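Local coordinates for acyltransferase (Actinoplanes teichomyceticus, PDB 4Q38), which probably transfers long acyl chains such as decanoyl from coenzyme A to the amino sugar of teicoplanin, a glycopeptide antibiotic, at residues A[33-38]-A[86-91]; A[29-34]-A[110-115]; A[277-282]-A[329-334]. All blocks are in the same frame, centred on the assembly; numbering follows the deposited sequence.

Contacts 1 and 2 belong together, whereas contact 3 stands apart in the other half of the chain. The first two share A33 and W34 on helix 32-41, and their centres lie about 9 Å apart. They also touch where L114 of the loop packs on L86 and L89 of helix 84-98. Both lie away from the ligand pockets; G110 of contact 2 comes to about 13 Å of the bound decanoyl glucosamine (nearest atoms). Contact 3, in the GNAT-like domain, is centred about 38 Å from contact 1 and 32 Å from contact 2. It is nearer the ligands: by nearest atoms, M330 is about 7 Å from coenzyme A and G333 about 8 Å from the decanoyl glucosamine.

Contact 1: residues A[33-38]-A[86-91]; sequences AWLTEL and LWWLLE
The W88 indole points its six-membered ring at helix 32-41, and the carbonyl oxygen of L35 lies in the ring plane at its edge, 3.5 Å from CH2. L38 CB approaches the same atom more loosely and at a slant, at 4.3 Å. The W88 ring also makes a cation-pi contact with R92, one turn further along its own helix. On the other helix, the W34 ring carries L38 CG over one face, toward the rim. L38 also packs on T93 and A96 of helix 84-98, and A96 meets W34 as well. W88 reaches across because its CG is anti to the backbone N (chi1 -177°), which sends the indole out to the side of helix 84-98.

Next in sequence, L89 turns one methyl, CD1, to both L35 and L38. L35 CD2 meets that methyl at 3.5 Å, closer than usual for two carbons, with the side chains nearly at right angles. L38 CD1 meets it at 3.6 Å. L35 CD2 also touches W88 CZ3, at 4.0 Å, and thereby joins the aromatic and aliphatic parts of the interface. Apart from the L35 carbonyl oxygen, the touching atoms are carbons, and the four residues are buried. P18, R22, V21 and L25 of helix 18-25 pack against L35, W88 and L89, while F125 of helix 125-143 reaches L89 from a further helix.

The local axes are 11.0 Å apart and cross at 73°, a wide, steep crossing bridged by large side chains. It is characteristic of a hydrophobic core built from several helices, here in the all-helical N-terminal part of the enzyme.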
loop_
_atom_site.group_PDB
_atom_site.type_symbol
_atom_site.label_atom_id
_atom_site.label_comp_id
_atom_site.label_asym_id
_atom_site.label_seq_id
_atom_site.Cartn_x
_atom_site.Cartn_y
_atom_site.Cartn_z
ATOM N N ALA A 33 -1.315 21.173 10.802
ATOM C CA ALA A 33 -1.146 20.366 12.017
ATOM C C ALA A 33 -0.062 19.305 11.832
ATOM O O ALA A 33 0.808 19.134 12.689
ATOM C CB ALA A 33 -2.468 19.718 12.419
ATOM N N TRP A 34 -0.119 18.602 10.701
ATOM C CA TRP A 34 0.888 17.601 10.340
ATOM C C TRP A 34 2.262 18.213 10.278
ATOM O O TRP A 34 3.227 17.678 10.833
ATOM C CB TRP A 34 0.510 16.959 9.005
ATOM C CG TRP A 34 1.542 16.021 8.420
ATOM C CD1 TRP A 34 2.263 16.185 7.236
ATOM C CD2 TRP A 34 1.983 14.728 8.960
ATOM N NE1 TRP A 34 3.099 15.120 7.018
ATOM C CE2 TRP A 34 2.982 14.208 8.011
ATOM C CE3 TRP A 34 1.668 13.976 10.095
ATOM C CZ2 TRP A 34 3.622 12.994 8.211
ATOM C CZ3 TRP A 34 2.323 12.748 10.281
ATOM C CH2 TRP A 34 3.277 12.273 9.362
ATOM N N LEU A 35 2.358 19.357 9.617
ATOM C CA LEU A 35 3.638 20.032 9.421
ATOM C C LEU A 35 4.221 20.571 10.726
ATOM O O LEU A 35 5.439 20.541 10.928
ATOM C CB LEU A 35 3.492 21.130 8.368
ATOM C CG LEU A 35 3.194 20.592 6.964
ATOM C CD1 LEU A 35 2.780 21.717 6.028
ATOM C CD2 LEU A 35 4.391 19.847 6.403
ATOM N N THR A 36 3.347 21.034 11.619
ATOM C CA THR A 36 3.764 21.416 12.972
ATOM C C THR A 36 4.315 20.199 13.706
ATOM O O THR A 36 5.376 20.266 14.335
ATOM C CB THR A 36 2.590 22.032 13.763
ATOM O OG1 THR A 36 2.141 23.204 13.080
ATOM C CG2 THR A 36 3.005 22.412 15.186
ATOM N N GLU A 37 3.602 19.082 13.604
ATOM C CA GLU A 37 4.056 17.845 14.229
ATOM C C GLU A 37 5.434 17.450 13.699
ATOM O O GLU A 37 6.310 17.067 14.473
ATOM C CB GLU A 37 3.043 16.713 14.029
ATOM C CG GLU A 37 3.365 15.461 14.838
ATOM C CD GLU A 37 2.421 14.304 14.567
ATOM O OE1 GLU A 37 1.369 14.506 13.921
ATOM O OE2 GLU A 37 2.734 13.182 15.015
ATOM N N LEU A 38 5.629 17.563 12.384
ATOM C CA LEU A 38 6.926 17.241 11.785
ATOM C C LEU A 38 8.010 18.238 12.209
ATOM O O LEU A 38 9.173 17.870 12.363
ATOM C CB LEU A 38 6.833 17.175 10.258
ATOM C CG LEU A 38 5.980 16.068 9.612
ATOM C CD1 LEU A 38 6.272 15.965 8.123
ATOM C CD2 LEU A 38 6.216 14.724 10.278
ATOM N N LEU A 86 11.074 21.042 0.031
ATOM C CA LEU A 86 10.878 19.625 -0.237
ATOM C C LEU A 86 11.813 18.767 0.621
ATOM O O LEU A 86 11.393 17.743 1.173
ATOM C CB LEU A 86 11.065 19.335 -1.727
ATOM C CG LEU A 86 10.501 17.993 -2.204
ATOM C CD1 LEU A 86 9.962 18.117 -3.618
ATOM C CD2 LEU A 86 11.550 16.899 -2.113
ATOM N N TRP A 87 13.071 19.192 0.746
ATOM C CA TRP A 87 14.053 18.455 1.538
ATOM C C TRP A 87 13.703 18.437 3.002
ATOM O O TRP A 87 13.815 17.393 3.654
ATOM C CB TRP A 87 15.475 18.982 1.331
ATOM C CG TRP A 87 16.501 17.930 1.678
ATOM C CD1 TRP A 87 17.134 17.734 2.901
ATOM C CD2 TRP A 87 17.006 16.856 0.810
ATOM N NE1 TRP A 87 17.986 16.657 2.848
ATOM C CE2 TRP A 87 17.954 16.081 1.625
ATOM C CE3 TRP A 87 16.783 16.475 -0.515
ATOM C CZ2 TRP A 87 18.645 14.985 1.111
ATOM C CZ3 TRP A 87 17.489 15.367 -1.021
ATOM C CH2 TRP A 87 18.395 14.643 -0.224
ATOM N N TRP A 88 13.274 19.586 3.523
ATOM C CA TRP A 88 12.810 19.707 4.909
ATOM C C TRP A 88 11.764 18.659 5.204
ATOM O O TRP A 88 11.831 17.957 6.220
ATOM C CB TRP A 88 12.231 21.100 5.131
ATOM C CG TRP A 88 11.767 21.414 6.539
ATOM C CD1 TRP A 88 12.495 22.050 7.547
ATOM C CD2 TRP A 88 10.439 21.165 7.130
ATOM N NE1 TRP A 88 11.742 22.190 8.681
ATOM C CE2 TRP A 88 10.500 21.682 8.505
ATOM C CE3 TRP A 88 9.252 20.580 6.678
ATOM C CZ2 TRP A 88 9.413 21.605 9.372
ATOM C CZ3 TRP A 88 8.164 20.505 7.562
ATOM C CH2 TRP A 88 8.242 21.009 8.876
ATOM N N LEU A 89 10.805 18.539 4.292
ATOM C CA LEU A 89 9.683 17.605 4.429
ATOM C C LEU A 89 10.098 16.139 4.264
ATOM O O LEU A 89 9.593 15.268 4.970
ATOM C CB LEU A 89 8.599 17.960 3.419
ATOM C CG LEU A 89 7.260 17.250 3.586
ATOM C CD1 LEU A 89 6.611 17.648 4.902
ATOM C CD2 LEU A 89 6.363 17.578 2.411
ATOM N N LEU A 90 11.009 15.881 3.335
ATOM C CA LEU A 90 11.545 14.544 3.109
ATOM C C LEU A 90 12.242 13.973 4.347
ATOM O O LEU A 90 12.039 12.812 4.692
ATOM C CB LEU A 90 12.509 14.554 1.919
ATOM C CG LEU A 90 13.351 13.306 1.650
ATOM C CD1 LEU A 90 12.483 12.131 1.214
ATOM C CD2 LEU A 90 14.415 13.626 0.604
ATOM N N GLU A 91 13.063 14.791 5.001
ATOM C CA GLU A 91 13.774 14.387 6.214
ATOM C C GLU A 91 12.821 14.023 7.342
ATOM O O GLU A 91 12.977 12.984 7.983
ATOM C CB GLU A 91 14.674 15.522 6.713
ATOM C CG GLU A 91 15.878 15.813 5.843
ATOM C CD GLU A 91 16.781 16.853 6.470
ATOM O OE1 GLU A 91 16.306 17.976 6.755
ATOM O OE2 GLU A 91 17.969 16.540 6.671
#

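Contact 2: residues A[29-34]-A[110-115]; sequences ERTAAW and GGPPLP
An extended glycine-proline loop runs past residues 31-34, where G111 and P112 meet T31 and W34. Its backbone is near polyproline II at P112 and P113.

The W34 indole touches the loop with its pyrrole side: CD1 rests 3.5 Å from P112 CD, and NE1 is 3.6 Å from G111 CA. The contact continues along the indole to CZ2, which is 3.8 Å from G111 CA. P112 CD and G111 CA both come to the indole obliquely. G111 itself adopts a positive phi (93°, with psi 166°), a conformation that glycine takes readily, and its bare CA allows the indole to come this close. One turn back, T31 adds a lighter contact, with CG2 4.2 Å from both CB and CG of P112. The CG2 methyl can face the proline because OG1 is turned back to the carbonyl of E28, to which it is hydrogen-bonded.

Two loop carbonyls are bound elsewhere: G111 O accepts from Q177 NE2 and P112 O from H126 NE2. L27, earlier in the chain, packs on P112, L114 and P115. The loop leads from helix 84-98 to helix 119-123; W34 touches both the loop and A96 of helix 84-98, and L114 packs on L86 and L89 of that same helix.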
loop_
_atom_site.group_PDB
_atom_site.type_symbol
_atom_site.label_atom_id
_atom_site.label_comp_id
_atom_site.label_asym_id
_atom_site.label_seq_id
_atom_site.Cartn_x
_atom_site.Cartn_y
_atom_site.Cartn_z
ATOM N N GLU A 29 -4.256 24.301 3.814
ATOM C CA GLU A 29 -4.214 24.778 5.201
ATOM C C GLU A 29 -4.386 23.666 6.231
ATOM O O GLU A 29 -3.796 23.724 7.305
ATOM C CB GLU A 29 -5.257 25.876 5.433
ATOM C CG GLU A 29 -4.943 27.180 4.713
ATOM C CD GLU A 29 -5.696 28.369 5.283
ATOM O OE1 GLU A 29 -5.040 29.252 5.881
ATOM O OE2 GLU A 29 -6.940 28.418 5.140
ATOM N N ARG A 30 -5.183 22.655 5.896
ATOM C CA ARG A 30 -5.428 21.536 6.807
ATOM C C ARG A 30 -4.156 20.736 7.135
ATOM O O ARG A 30 -4.089 20.082 8.179
ATOM C CB ARG A 30 -6.527 20.619 6.254
ATOM C CG ARG A 30 -6.056 19.637 5.195
ATOM C CD ARG A 30 -7.213 18.898 4.545
ATOM N NE ARG A 30 -7.825 19.686 3.473
ATOM C CZ ARG A 30 -7.381 19.733 2.216
ATOM N NH1 ARG A 30 -6.308 19.040 1.847
ATOM N NH2 ARG A 30 -8.015 20.481 1.321
ATOM N N THR A 31 -3.150 20.803 6.258
ATOM C CA THR A 31 -1.894 20.074 6.467
ATOM C C THR A 31 -1.007 20.720 7.537
ATOM O O THR A 31 0.003 20.139 7.942
ATOM C CB THR A 31 -1.085 19.876 5.152
ATOM O OG1 THR A 31 -0.565 21.132 4.695
ATOM C CG2 THR A 31 -1.947 19.246 4.062
ATOM N N ALA A 32 -1.397 21.909 7.999
ATOM C CA ALA A 32 -0.625 22.662 8.994
ATOM C C ALA A 32 -0.313 21.875 10.272
ATOM O O ALA A 32 0.820 21.916 10.769
ATOM C CB ALA A 32 -1.320 23.983 9.329
ATOM N N ALA A 33 -1.315 21.173 10.802
ATOM C CA ALA A 33 -1.146 20.366 12.017
ATOM C C ALA A 33 -0.062 19.305 11.832
ATOM O O ALA A 33 0.808 19.134 12.689
ATOM C CB ALA A 33 -2.468 19.718 12.419
ATOM N N TRP A 34 -0.119 18.602 10.701
ATOM C CA TRP A 34 0.888 17.601 10.340
ATOM C C TRP A 34 2.262 18.213 10.278
ATOM O O TRP A 34 3.227 17.678 10.833
ATOM C CB TRP A 34 0.510 16.959 9.005
ATOM C CG TRP A 34 1.542 16.021 8.420
ATOM C CD1 TRP A 34 2.263 16.185 7.236
ATOM C CD2 TRP A 34 1.983 14.728 8.960
ATOM N NE1 TRP A 34 3.099 15.120 7.018
ATOM C CE2 TRP A 34 2.982 14.208 8.011
ATOM C CE3 TRP A 34 1.668 13.976 10.095
ATOM C CZ2 TRP A 34 3.622 12.994 8.211
ATOM C CZ3 TRP A 34 2.323 12.748 10.281
ATOM C CH2 TRP A 34 3.277 12.273 9.362
ATOM N N GLY A 110 1.567 8.652 6.116
ATOM C CA GLY A 110 2.695 8.842 5.190
ATOM C C GLY A 110 2.901 10.293 4.792
ATOM O O GLY A 110 3.893 10.633 4.137
ATOM N N GLY A 111 1.961 11.149 5.186
ATOM C CA GLY A 111 1.988 12.555 4.790
ATOM C C GLY A 111 1.164 12.791 3.537
ATOM O O GLY A 111 0.793 11.840 2.848
ATOM N N PRO A 112 0.870 14.069 3.226
ATOM C CA PRO A 112 0.040 14.389 2.068
ATOM C C PRO A 112 0.786 14.216 0.740
ATOM O O PRO A 112 2.020 14.236 0.718
ATOM C CB PRO A 112 -0.288 15.870 2.281
ATOM C CG PRO A 112 0.901 16.391 3.018
ATOM C CD PRO A 112 1.275 15.278 3.962
ATOM N N PRO A 113 0.040 14.049 -0.361
ATOM C CA PRO A 113 0.663 14.126 -1.684
ATOM C C PRO A 113 1.083 15.587 -1.968
ATOM O O PRO A 113 0.464 16.513 -1.443
ATOM C CB PRO A 113 -0.473 13.703 -2.618
ATOM C CG PRO A 113 -1.719 14.076 -1.891
ATOM C CD PRO A 113 -1.422 13.840 -0.441
ATOM N N LEU A 114 2.132 15.787 -2.762
ATOM C CA LEU A 114 2.558 17.142 -3.128
ATOM C C LEU A 114 1.904 17.578 -4.436
ATOM O O LEU A 114 1.850 16.795 -5.388
ATOM C CB LEU A 114 4.088 17.231 -3.231
ATOM C CG LEU A 114 4.924 17.006 -1.961
ATOM C CD1 LEU A 114 6.380 17.400 -2.210
ATOM C CD2 LEU A 114 4.352 17.774 -0.775
ATOM N N PRO A 115 1.391 18.824 -4.491
ATOM C CA PRO A 115 0.811 19.353 -5.728
ATOM C C PRO A 115 1.783 19.210 -6.908
ATOM O O PRO A 115 2.971 19.478 -6.755
ATOM C CB PRO A 115 0.575 20.827 -5.395
ATOM C CG PRO A 115 0.359 20.848 -3.916
ATOM C CD PRO A 115 1.213 19.746 -3.350
#

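Contact 3: residues A[277-282]-A[329-334]; sequences LTDSAP and HMRTGF
R331 leaves its strand toward the loop 277-282, and its CB passes near the carboxylate of D279. The chain then bends at both chi2 and chi3, which brings the guanidinium in among residues 277-282. CD runs beside P282, 3.7 Å from its CG. NE gives the main salt-bridge bond, 3.0 Å to D279 OD1, and a weak bond runs from NE to OD2. NH1 lies against P282 CD. NH2 donates to the backbone O of D279 at 3.0 Å, meeting it from above the carbonyl plane, and also reaches OD1 at a longer 3.3 Å. NE and NH2 both come to OD1 from one face of the carboxylate, whose plane is turned 49° from the guanidinium. One face of the guanidinium is covered by P282 CD and A281 CA, the opposite face by L277 CD1.

P282 extends the packing to H329, with CB over the imidazole face in a CH-pi contact 3.9 Å from the ring centroid. At the other end, L277 pairs with G333 as an antiparallel non-hydrogen-bonded pair. Beyond that pair, T278 N still bonds to T332 O at 2.8 Å, nearly straight (169°), after which the side chains of the loop take over. T278 CG2 comes to the edge of the F334 ring, 3.6 Å from CD2. A water links D279 OD2 to T332 OG1, which is also bonded to S250 of strand 246-251.

The charge of the buried arginine is met by the D279 carboxylate, and its NH2 also holds the D279 main chain. These bonds probably restrain the loop after strand 276-277, in a region where M330 lies near the coenzyme A pocket.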
loop_
_atom_site.group_PDB
_atom_site.type_symbol
_atom_site.label_atom_id
_atom_site.label_comp_id
_atom_site.label_asym_id
_atom_site.label_seq_id
_atom_site.Cartn_x
_atom_site.Cartn_y
_atom_site.Cartn_z
ATOM N N LEU A 277 -17.739 -14.698 7.088
ATOM C CA LEU A 277 -17.990 -13.263 7.115
ATOM C C LEU A 277 -18.514 -12.868 8.487
ATOM O O LEU A 277 -19.338 -13.579 9.065
ATOM C CB LEU A 277 -18.980 -12.856 6.024
ATOM C CG LEU A 277 -18.564 -13.178 4.581
ATOM C CD1 LEU A 277 -19.594 -12.605 3.619
ATOM C CD2 LEU A 277 -17.162 -12.643 4.279
ATOM N N THR A 278 -18.023 -11.750 9.013
ATOM C CA THR A 278 -18.328 -11.366 10.396
ATOM C C THR A 278 -19.129 -10.071 10.503
ATOM O O THR A 278 -19.669 -9.765 11.564
ATOM C CB THR A 278 -17.043 -11.235 11.244
ATOM O OG1 THR A 278 -16.109 -10.368 10.582
ATOM C CG2 THR A 278 -16.403 -12.592 11.451
ATOM N N ASP A 279 -19.191 -9.304 9.418
ATOM C CA ASP A 279 -20.027 -8.108 9.385
ATOM C C ASP A 279 -21.463 -8.463 8.977
ATOM O O ASP A 279 -21.723 -9.510 8.368
ATOM C CB ASP A 279 -19.435 -7.004 8.487
ATOM C CG ASP A 279 -19.173 -7.467 7.051
ATOM O OD1 ASP A 279 -19.164 -8.684 6.786
ATOM O OD2 ASP A 279 -18.967 -6.603 6.176
ATOM N N SER A 280 -22.387 -7.582 9.337
ATOM C CA SER A 280 -23.785 -7.713 8.968
ATOM C C SER A 280 -23.959 -7.534 7.475
ATOM O O SER A 280 -23.183 -6.810 6.839
ATOM C CB SER A 280 -24.596 -6.646 9.696
ATOM O OG SER A 280 -24.415 -6.787 11.090
ATOM N N ALA A 281 -24.966 -8.203 6.918
ATOM C CA ALA A 281 -25.423 -7.923 5.564
ATOM C C ALA A 281 -25.609 -6.404 5.433
ATOM O O ALA A 281 -26.364 -5.820 6.201
ATOM C CB ALA A 281 -26.736 -8.657 5.294
ATOM N N PRO A 282 -24.889 -5.749 4.500
ATOM C CA PRO A 282 -25.003 -4.289 4.455
ATOM C C PRO A 282 -26.328 -3.814 3.863
ATOM O O PRO A 282 -27.002 -4.566 3.153
ATOM C CB PRO A 282 -23.841 -3.862 3.545
ATOM C CG PRO A 282 -22.943 -5.049 3.464
ATOM C CD PRO A 282 -23.839 -6.242 3.593
ATOM N N HIS A 329 -20.317 -3.883 -1.880
ATOM C CA HIS A 329 -19.969 -3.680 -0.477
ATOM C C HIS A 329 -18.707 -4.380 -0.091
ATOM O O HIS A 329 -18.496 -5.548 -0.436
ATOM C CB HIS A 329 -21.097 -4.157 0.437
ATOM C CG HIS A 329 -22.466 -3.686 0.014
ATOM N ND1 HIS A 329 -22.790 -2.379 -0.067
ATOM C CD2 HIS A 329 -23.605 -4.401 -0.366
ATOM C CE1 HIS A 329 -24.069 -2.258 -0.482
ATOM N NE2 HIS A 329 -24.568 -3.495 -0.664
ATOM N N MET A 330 -17.857 -3.672 0.648
ATOM C CA MET A 330 -16.719 -4.304 1.303
ATOM C C MET A 330 -17.253 -5.232 2.378
ATOM O O MET A 330 -18.126 -4.847 3.152
ATOM C CB MET A 330 -15.816 -3.257 1.954
ATOM C CG MET A 330 -14.529 -3.838 2.528
ATOM S SD MET A 330 -13.560 -2.638 3.472
ATOM C CE MET A 330 -14.485 -2.589 5.010
ATOM N N ARG A 331 -16.749 -6.457 2.426
ATOM C CA ARG A 331 -17.151 -7.364 3.498
ATOM C C ARG A 331 -15.918 -7.800 4.269
ATOM O O ARG A 331 -14.803 -7.763 3.742
ATOM C CB ARG A 331 -17.930 -8.571 2.958
ATOM C CG ARG A 331 -19.228 -8.226 2.219
ATOM C CD ARG A 331 -20.278 -7.546 3.096
ATOM N NE ARG A 331 -20.667 -8.339 4.266
ATOM C CZ ARG A 331 -21.605 -9.287 4.266
ATOM N NH1 ARG A 331 -22.274 -9.584 3.158
ATOM N NH2 ARG A 331 -21.867 -9.943 5.383
ATOM N N THR A 332 -16.132 -8.189 5.522
ATOM C CA THR A 332 -15.062 -8.545 6.428
ATOM C C THR A 332 -15.273 -9.969 6.921
ATOM O O THR A 332 -16.394 -10.369 7.232
ATOM C CB THR A 332 -15.013 -7.556 7.613
ATOM O OG1 THR A 332 -14.605 -6.276 7.129
ATOM C CG2 THR A 332 -14.035 -8.004 8.689
ATOM N N GLY A 333 -14.190 -10.734 6.969
ATOM C CA GLY A 333 -14.257 -12.100 7.440
ATOM C C GLY A 333 -12.912 -12.583 7.921
ATOM O O GLY A 333 -11.930 -11.830 7.920
ATOM N N PHE A 334 -12.875 -13.848 8.330
ATOM C CA PHE A 334 -11.657 -14.470 8.824
ATOM C C PHE A 334 -11.490 -15.890 8.299
ATOM O O PHE A 334 -12.456 -16.531 7.860
ATOM C CB PHE A 334 -11.634 -14.489 10.360
ATOM C CG PHE A 334 -12.588 -15.496 10.975
ATOM C CD1 PHE A 334 -12.192 -16.816 11.196
ATOM C CD2 PHE A 334 -13.880 -15.124 11.327
ATOM C CE1 PHE A 334 -13.070 -17.742 11.756
ATOM C CE2 PHE A 334 -14.763 -16.046 11.897
ATOM C CZ PHE A 334 -14.356 -17.357 12.108
HETATM O O HOH W 1 -16.562 -4.871 6.010
#